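PDB 6U9J: heme utilization carrier protein from Escherichia coli O157:H7, which probably carries heme in the cytosol as part of heme uptake and use, with a likely link to anaerobic heme breakdown and its product anaerobilin. Local coordinates for residues Asp45-Thr50 against Ile119-Lys124; Gly13-Val18 against Glu28-Leu33. All blocks are in the same frame, centred on the assembly; numbering follows the deposited sequence.

Interaction 1 (Asp45-Thr50 against Ile119-Lys124); sequences DTVWDT and ILFFNK
V47 carries CG1 anti to its own backbone N (chi1 170°), and I119 holds CG2 in the equivalent place; in these rotamers the two methyls meet tip to tip, with V47 CG1 4.0 Å from I119 CG2. F121 is turned differently. Its ring carbon CG stands anti to the carbonyl carbon (chi1 -60°), which carries CZ, the far end of the ring, up to the helix. There CZ comes to the rim of the W48 indole, near the indole plane, and lies 4.0 Å from W48 CE3. The two side chains cross at about a right angle, and the six-membered part of the indole rim, at CE3, is what F121 meets. V47 CG1 has a second neighbour in F121, whose CZ is 4.3 Å away, and this one methyl therefore bridges both strand residues.

The contact places helix 44-51 over one face of the antiparallel sheet of this ChuX/HutX-family protein, on strand 114-122. The axes of 45-50 and 119-122 run 143° apart in direction and come no closer than 11.3 Å, a gap spanned by side chains alone. No hydrogen bond crosses it, and all four touching residues are buried. The indole is fixed from further out: NE1 gives its hydrogen to the carbonyl of P75, F84 packs against the indole edge-to-face, and L130 of the next strand touches it too. On the far side of the helix, T50 OG1 bonds to T46 O at 2.7 Å, while T50 N reaches the same oxygen from the opposite face of its plane.

Interaction 2 (Gly13-Val18 against Glu28-Leu33); sequences GTLEVV and EVVRNL
L15 pushes its two methyls toward the end of helix 26-31 and meets L33 tip to tip, CD1 of L15 lying 3.7 Å from CD1 of L33. The second pair of leucine methyls also meets, with L15 CD2 4.0 Å from L33 CD2. V30 comes in across the leucine at about a right angle and sets its CG2 4.0 Å from L15 CD1, so that this methyl packs against two partners on its one side. One turn further along helix 15-22, V18 takes up V29: V18 CG1 stands 3.9 Å from V29 CG1 and almost as near its CG2, seated against both branches of the valine. V29 CG1 also leans on the backbone at L15 O. This is the close-packed part of the contact between two short consecutive helices of the N-terminal region; L7 of helix 3-7 also touches V29, and strand 103-111 touches L15 and V30.

The outer sides are more open and mostly polar. V17, E28 and R31 are exposed and take no part in the contact. T14 is the N-cap of helix 15-22, its OG1 accepting a weak bond from V17 N at 3.5 Å. At the other helix, N32 ND2 folds back to E28 O at 2.7 Å, with ND2 tilted 30° from the carbonyl plane. E16, whose first side-chain bond leads away from 28-33, rests on L26 and makes a salt bridge through OE1 to K131 NZ. Since neither hydrogen bond nor charge pair links the two segments, their hold on each other rests on the fit of branched aliphatic groups and on the exclusion of water.

Along the chain, both segments of interaction 2 come first, and interaction 1 follows: 13-18 and 28-33 belong to the N-terminal helices, whereas 45-50 joins the later strand 119-124 across 68 intervening residues, 41 of them in strands. Their centres lie about 18 Å apart, yet they touch through V30, whose CG2 packs 4.0 Å from F122 CZ and 4.1 Å from L120 CD2. Strand 114-122 is thus shared. I119 and F121 face helix 44-51, while L120 and F122 face helix 26-31 from the other side of the sheet. The six-stranded antiparallel sheet therefore has helices packed on both faces, which ties the N-terminal helices to the core of the ChuX/HutX fold.

Interaction 1 (Asp45-Thr50 against Ile119-Lys124)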
ATOM      1  N   ASP A  45     -17.202  -4.159  -9.007  1.00 17.42           N
ATOM      2  CA  ASP A  45     -16.750  -4.718 -10.274  1.00 19.79           C
ATOM      3  C   ASP A  45     -16.955  -3.742 -11.423  1.00 17.79           C
ATOM      4  O   ASP A  45     -16.092  -3.616 -12.297  1.00 19.36           O
ATOM      5  CB  ASP A  45     -17.481  -6.031 -10.573  1.00 18.50           C
ATOM      6  CG  ASP A  45     -16.995  -7.187  -9.730  1.00 27.95           C
ATOM      7  OD1 ASP A  45     -15.834  -7.176  -9.278  1.00 23.35           O
ATOM      8  OD2 ASP A  45     -17.783  -8.138  -9.546  1.00 30.09           O
ATOM      9  N   THR A  46     -18.110  -3.069 -11.460  1.00 20.35           N
ATOM     10  CA  THR A  46     -18.371  -2.103 -12.525  1.00 20.23           C
ATOM     11  C   THR A  46     -17.326  -0.990 -12.526  1.00 17.32           C
ATOM     12  O   THR A  46     -16.789  -0.630 -13.580  1.00 20.03           O
ATOM     13  CB  THR A  46     -19.779  -1.523 -12.363  1.00 25.10           C
ATOM     14  OG1 THR A  46     -20.749  -2.560 -12.564  1.00 30.36           O
ATOM     15  CG2 THR A  46     -20.031  -0.405 -13.360  1.00 27.08           C
ATOM     16  N   VAL A  47     -17.007  -0.459 -11.347  1.00 20.32           N
ATOM     17  CA  VAL A  47     -16.037   0.631 -11.255  1.00 17.15           C
ATOM     18  C   VAL A  47     -14.644   0.124 -11.601  1.00 19.76           C
ATOM     19  O   VAL A  47     -13.933   0.709 -12.429  1.00 19.24           O
ATOM     20  CB  VAL A  47     -16.065   1.258  -9.850  1.00 20.11           C
ATOM     21  CG1 VAL A  47     -14.897   2.234  -9.671  1.00 17.30           C
ATOM     22  CG2 VAL A  47     -17.416   1.940  -9.596  1.00 20.23           C
ATOM     23  N   TRP A  48     -14.240  -0.989 -10.981  1.00 18.67           N
ATOM     24  CA  TRP A  48     -12.890  -1.492 -11.198  1.00 19.33           C
ATOM     25  C   TRP A  48     -12.660  -1.809 -12.670  1.00 19.10           C
ATOM     26  O   TRP A  48     -11.682  -1.346 -13.271  1.00 19.54           O
ATOM     27  CB  TRP A  48     -12.641  -2.737 -10.329  1.00 17.78           C
ATOM     28  CG  TRP A  48     -11.180  -3.085 -10.290  1.00 17.98           C
ATOM     29  CD1 TRP A  48     -10.484  -3.821 -11.201  1.00 19.67           C
ATOM     30  CD2 TRP A  48     -10.233  -2.629  -9.326  1.00 18.76           C
ATOM     31  NE1 TRP A  48      -9.146  -3.865 -10.851  1.00 19.62           N
ATOM     32  CE2 TRP A  48      -8.976  -3.163  -9.688  1.00 19.84           C
ATOM     33  CE3 TRP A  48     -10.328  -1.836  -8.179  1.00 17.24           C
ATOM     34  CZ2 TRP A  48      -7.815  -2.905  -8.948  1.00 20.51           C
ATOM     35  CZ3 TRP A  48      -9.181  -1.592  -7.440  1.00 20.30           C
ATOM     36  CH2 TRP A  48      -7.944  -2.125  -7.827  1.00 18.71           C
ATOM     37  N   ASP A  49     -13.561  -2.594 -13.275  1.00 18.81           N
ATOM     38  CA  ASP A  49     -13.387  -3.002 -14.666  1.00 23.25           C
ATOM     39  C   ASP A  49     -13.398  -1.808 -15.621  1.00 20.16           C
ATOM     40  O   ASP A  49     -12.748  -1.849 -16.676  1.00 21.13           O
ATOM     41  CB  ASP A  49     -14.475  -4.003 -15.048  1.00 18.77           C
ATOM     42  CG  ASP A  49     -14.298  -5.360 -14.365  1.00 27.49           C
ATOM     43  OD1 ASP A  49     -13.254  -5.588 -13.717  1.00 31.79           O
ATOM     44  OD2 ASP A  49     -15.230  -6.177 -14.454  1.00 35.54           O
ATOM     45  N   THR A  50     -14.121  -0.738 -15.271  1.00 17.83           N
ATOM     46  CA  THR A  50     -14.142   0.459 -16.107  1.00 19.32           C
ATOM     47  C   THR A  50     -12.803   1.187 -16.065  1.00 18.18           C
ATOM     48  O   THR A  50     -12.253   1.542 -17.110  1.00 19.91           O
ATOM     49  CB  THR A  50     -15.284   1.376 -15.668  1.00 18.88           C
ATOM     50  OG1 THR A  50     -16.531   0.721 -15.910  1.00 20.67           O
ATOM     51  CG2 THR A  50     -15.274   2.690 -16.454  1.00 21.47           C
ATOM     52  N   ILE A 119     -11.320   8.354  -7.235  1.00 15.22           N
ATOM     53  CA  ILE A 119     -12.251   7.315  -6.808  1.00 17.10           C
ATOM     54  C   ILE A 119     -11.800   6.833  -5.441  1.00 18.79           C
ATOM     55  O   ILE A 119     -10.643   6.439  -5.280  1.00 18.67           O
ATOM     56  CB  ILE A 119     -12.289   6.160  -7.810  1.00 16.52           C
ATOM     57  CG1 ILE A 119     -12.683   6.686  -9.179  1.00 18.70           C
ATOM     58  CG2 ILE A 119     -13.236   5.032  -7.339  1.00 16.90           C
ATOM     59  CD1 ILE A 119     -12.464   5.705 -10.286  1.00 21.11           C
ATOM     60  N   LEU A 120     -12.694   6.887  -4.461  1.00 16.04           N
ATOM     61  CA  LEU A 120     -12.410   6.461  -3.097  1.00 18.15           C
ATOM     62  C   LEU A 120     -13.223   5.214  -2.801  1.00 21.56           C
ATOM     63  O   LEU A 120     -14.433   5.184  -3.048  1.00 19.61           O
ATOM     64  CB  LEU A 120     -12.752   7.547  -2.076  1.00 19.53           C
ATOM     65  CG  LEU A 120     -11.623   8.491  -1.679  1.00 25.33           C
ATOM     66  CD1 LEU A 120     -10.985   9.094  -2.917  1.00 27.93           C
ATOM     67  CD2 LEU A 120     -12.171   9.580  -0.774  1.00 26.72           C
ATOM     68  N   PHE A 121     -12.558   4.201  -2.260  1.00 16.95           N
ATOM     69  CA  PHE A 121     -13.211   2.980  -1.810  1.00 16.06           C
ATOM     70  C   PHE A 121     -13.262   3.021  -0.293  1.00 18.24           C
ATOM     71  O   PHE A 121     -12.225   3.194   0.353  1.00 19.95           O
ATOM     72  CB  PHE A 121     -12.450   1.735  -2.280  1.00 19.27           C
ATOM     73  CG  PHE A 121     -12.334   1.611  -3.779  1.00 15.06           C
ATOM     74  CD1 PHE A 121     -11.370   2.333  -4.481  1.00 16.51           C
ATOM     75  CD2 PHE A 121     -13.174   0.765  -4.490  1.00 18.08           C
ATOM     76  CE1 PHE A 121     -11.254   2.224  -5.853  1.00 17.61           C
ATOM     77  CE2 PHE A 121     -13.066   0.640  -5.853  1.00 17.95           C
ATOM     78  CZ  PHE A 121     -12.107   1.372  -6.550  1.00 19.43           C
ATOM     79  N   PHE A 122     -14.455   2.874   0.274  1.00 17.07           N
ATOM     80  CA  PHE A 122     -14.665   3.008   1.713  1.00 18.76           C
ATOM     81  C   PHE A 122     -14.932   1.669   2.389  1.00 19.72           C
ATOM     82  O   PHE A 122     -15.629   0.807   1.839  1.00 22.01           O
ATOM     83  CB  PHE A 122     -15.857   3.919   2.011  1.00 17.85           C
ATOM     84  CG  PHE A 122     -15.648   5.336   1.615  1.00 19.97           C
ATOM     85  CD1 PHE A 122     -15.983   5.761   0.343  1.00 18.06           C
ATOM     86  CD2 PHE A 122     -15.109   6.231   2.511  1.00 22.01           C
ATOM     87  CE1 PHE A 122     -15.792   7.084  -0.033  1.00 21.61           C
ATOM     88  CE2 PHE A 122     -14.912   7.555   2.149  1.00 23.20           C
ATOM     89  CZ  PHE A 122     -15.255   7.976   0.870  1.00 23.62           C
ATOM     90  N   ASN A 123     -14.432   1.533   3.618  1.00 21.33           N
ATOM     91  CA  ASN A 123     -14.780   0.393   4.455  1.00 20.38           C
ATOM     92  C   ASN A 123     -16.030   0.722   5.272  1.00 22.58           C
ATOM     93  O   ASN A 123     -16.614   1.802   5.158  1.00 24.99           O
ATOM     94  CB  ASN A 123     -13.596  -0.014   5.342  1.00 24.57           C
ATOM     95  CG  ASN A 123     -13.155   1.086   6.297  1.00 27.70           C
ATOM     96  OD1 ASN A 123     -13.952   1.897   6.760  1.00 27.70           O
ATOM     97  ND2 ASN A 123     -11.863   1.107   6.600  1.00 36.26           N
ATOM     98  N   LYS A 124     -16.453  -0.220   6.113  1.00 29.41           N
ATOM     99  CA  LYS A 124     -17.688  -0.031   6.860  1.00 26.61           C
ATOM    100  C   LYS A 124     -17.582   1.024   7.951  1.00 31.96           C
ATOM    101  O   LYS A 124     -18.618   1.451   8.469  1.00 37.14           O
ATOM    102  CB  LYS A 124     -18.134  -1.358   7.474  1.00 29.62           C
ATOM    103  CG  LYS A 124     -17.266  -1.836   8.624  1.00 29.56           C
ATOM    104  CD  LYS A 124     -17.533  -3.311   8.920  1.00 34.89           C
ATOM    105  CE  LYS A 124     -17.084  -3.692  10.319  1.00 36.19           C
ATOM    106  NZ  LYS A 124     -15.618  -3.521  10.513  1.00 36.62           N
TER

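Interaction 2 (Gly13-Val18 against Glu28-Leu33)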
ATOM      1  N   GLY A  13      -7.024  22.021   2.169  1.00 54.85           N
ATOM      2  CA  GLY A  13      -6.154  20.854   2.251  1.00 50.52           C
ATOM      3  C   GLY A  13      -6.897  19.574   1.974  1.00 46.87           C
ATOM      4  O   GLY A  13      -7.827  19.550   1.151  1.00 39.95           O
ATOM      5  N   THR A  14      -6.501  18.502   2.654  1.00 39.63           N
ATOM      6  CA  THR A  14      -7.086  17.190   2.412  1.00 40.84           C
ATOM      7  C   THR A  14      -8.463  17.073   3.062  1.00 35.60           C
ATOM      8  O   THR A  14      -8.828  17.834   3.959  1.00 38.19           O
ATOM      9  CB  THR A  14      -6.173  16.089   2.944  1.00 38.80           C
ATOM     10  OG1 THR A  14      -6.090  16.195   4.372  1.00 41.70           O
ATOM     11  CG2 THR A  14      -4.777  16.198   2.333  1.00 34.08           C
ATOM     12  N   LEU A  15      -9.233  16.085   2.598  1.00 37.43           N
ATOM     13  CA  LEU A  15     -10.566  15.855   3.143  1.00 38.95           C
ATOM     14  C   LEU A  15     -10.541  15.121   4.480  1.00 29.48           C
ATOM     15  O   LEU A  15     -11.503  15.225   5.249  1.00 30.85           O
ATOM     16  CB  LEU A  15     -11.418  15.068   2.141  1.00 28.37           C
ATOM     17  CG  LEU A  15     -11.704  15.742   0.798  1.00 35.74           C
ATOM     18  CD1 LEU A  15     -12.570  14.842  -0.060  1.00 34.53           C
ATOM     19  CD2 LEU A  15     -12.367  17.098   1.011  1.00 31.74           C
ATOM     20  N   GLU A  16      -9.472  14.383   4.776  1.00 34.31           N
ATOM     21  CA  GLU A  16      -9.364  13.747   6.086  1.00 40.15           C
ATOM     22  C   GLU A  16      -9.208  14.785   7.187  1.00 42.67           C
ATOM     23  O   GLU A  16      -9.758  14.622   8.284  1.00 41.02           O
ATOM     24  CB  GLU A  16      -8.190  12.768   6.102  1.00 39.33           C
ATOM     25  CG  GLU A  16      -8.427  11.501   5.293  1.00 37.11           C
ATOM     26  CD  GLU A  16      -8.069  11.670   3.822  1.00 43.55           C
ATOM     27  OE1 GLU A  16      -8.059  10.655   3.092  1.00 38.71           O
ATOM     28  OE2 GLU A  16      -7.787  12.812   3.391  1.00 41.82           O
ATOM     29  N   VAL A  17      -8.468  15.864   6.909  1.00 49.04           N
ATOM     30  CA  VAL A  17      -8.341  16.942   7.883  1.00 41.18           C
ATOM     31  C   VAL A  17      -9.708  17.543   8.187  1.00 45.27           C
ATOM     32  O   VAL A  17     -10.014  17.880   9.338  1.00 52.46           O
ATOM     33  CB  VAL A  17      -7.341  17.998   7.374  1.00 54.54           C
ATOM     34  CG1 VAL A  17      -7.484  19.300   8.144  1.00 46.26           C
ATOM     35  CG2 VAL A  17      -5.910  17.470   7.476  1.00 52.51           C
ATOM     36  N   VAL A  18     -10.570  17.652   7.171  1.00 35.19           N
ATOM     37  CA  VAL A  18     -11.932  18.134   7.400  1.00 37.51           C
ATOM     38  C   VAL A  18     -12.691  17.176   8.308  1.00 40.23           C
ATOM     39  O   VAL A  18     -13.398  17.595   9.231  1.00 42.24           O
ATOM     40  CB  VAL A  18     -12.673  18.335   6.067  1.00 37.66           C
ATOM     41  CG1 VAL A  18     -14.127  18.685   6.332  1.00 34.97           C
ATOM     42  CG2 VAL A  18     -11.999  19.409   5.234  1.00 37.47           C
ATOM     43  N   GLU A  28     -18.790  10.776   5.379  1.00 27.85           N
ATOM     44  CA  GLU A  28     -19.761  11.843   5.597  1.00 28.26           C
ATOM     45  C   GLU A  28     -19.281  13.164   5.003  1.00 30.21           C
ATOM     46  O   GLU A  28     -20.084  13.922   4.454  1.00 26.72           O
ATOM     47  CB  GLU A  28     -20.065  11.999   7.087  1.00 37.19           C
ATOM     48  CG  GLU A  28     -21.339  12.794   7.346  1.00 40.88           C
ATOM     49  CD  GLU A  28     -22.585  12.069   6.858  1.00 51.81           C
ATOM     50  OE1 GLU A  28     -23.523  12.746   6.379  1.00 52.07           O
ATOM     51  OE2 GLU A  28     -22.623  10.821   6.944  1.00 43.96           O
ATOM     52  N   VAL A  29     -17.978  13.443   5.076  1.00 23.96           N
ATOM     53  CA  VAL A  29     -17.439  14.632   4.412  1.00 24.12           C
ATOM     54  C   VAL A  29     -17.651  14.539   2.906  1.00 25.32           C
ATOM     55  O   VAL A  29     -18.110  15.487   2.262  1.00 24.91           O
ATOM     56  CB  VAL A  29     -15.952  14.808   4.752  1.00 23.43           C
ATOM     57  CG1 VAL A  29     -15.326  15.923   3.896  1.00 24.51           C
ATOM     58  CG2 VAL A  29     -15.779  15.085   6.234  1.00 31.36           C
ATOM     59  N   VAL A  30     -17.320  13.385   2.323  1.00 22.01           N
ATOM     60  CA  VAL A  30     -17.420  13.247   0.875  1.00 22.76           C
ATOM     61  C   VAL A  30     -18.860  13.426   0.409  1.00 22.80           C
ATOM     62  O   VAL A  30     -19.113  14.009  -0.651  1.00 24.00           O
ATOM     63  CB  VAL A  30     -16.830  11.893   0.438  1.00 18.87           C
ATOM     64  CG1 VAL A  30     -17.279  11.549  -0.967  1.00 22.44           C
ATOM     65  CG2 VAL A  30     -15.303  11.962   0.508  1.00 20.40           C
ATOM     66  N   ARG A  31     -19.824  12.912   1.181  1.00 23.45           N
ATOM     67  CA  ARG A  31     -21.230  13.055   0.814  1.00 25.98           C
ATOM     68  C   ARG A  31     -21.644  14.512   0.718  1.00 32.14           C
ATOM     69  O   ARG A  31     -22.517  14.857  -0.085  1.00 35.58           O
ATOM     70  CB  ARG A  31     -22.116  12.355   1.840  1.00 27.03           C
ATOM     71  CG  ARG A  31     -22.068  10.853   1.800  1.00 27.27           C
ATOM     72  CD  ARG A  31     -23.149  10.301   2.710  1.00 31.60           C
ATOM     73  NE  ARG A  31     -23.083   8.853   2.831  1.00 29.64           N
ATOM     74  CZ  ARG A  31     -23.624   8.005   1.963  1.00 31.59           C
ATOM     75  NH1 ARG A  31     -23.517   6.701   2.169  1.00 34.19           N
ATOM     76  NH2 ARG A  31     -24.270   8.459   0.895  1.00 34.33           N
ATOM     77  N   ASN A  32     -21.034  15.373   1.524  1.00 30.42           N
ATOM     78  CA  ASN A  32     -21.412  16.775   1.607  1.00 29.07           C
ATOM     79  C   ASN A  32     -20.594  17.670   0.690  1.00 31.76           C
ATOM     80  O   ASN A  32     -20.773  18.893   0.713  1.00 31.75           O
ATOM     81  CB  ASN A  32     -21.303  17.245   3.056  1.00 31.99           C
ATOM     82  CG  ASN A  32     -22.414  16.694   3.916  1.00 38.67           C
ATOM     83  OD1 ASN A  32     -23.547  17.174   3.862  1.00 41.82           O
ATOM     84  ND2 ASN A  32     -22.105  15.675   4.705  1.00 40.40           N
ATOM     85  N   LEU A  33     -19.720  17.091  -0.127  1.00 28.93           N
ATOM     86  CA  LEU A  33     -18.987  17.860  -1.119  1.00 29.56           C
ATOM     87  C   LEU A  33     -19.936  18.390  -2.194  1.00 26.98           C
ATOM     88  O   LEU A  33     -20.990  17.805  -2.453  1.00 34.02           O
ATOM     89  CB  LEU A  33     -17.911  16.992  -1.773  1.00 22.36           C
ATOM     90  CG  LEU A  33     -16.666  16.692  -0.940  1.00 25.86           C
ATOM     91  CD1 LEU A  33     -15.788  15.673  -1.652  1.00 25.91           C
ATOM     92  CD2 LEU A  33     -15.895  17.975  -0.659  1.00 27.36           C
TER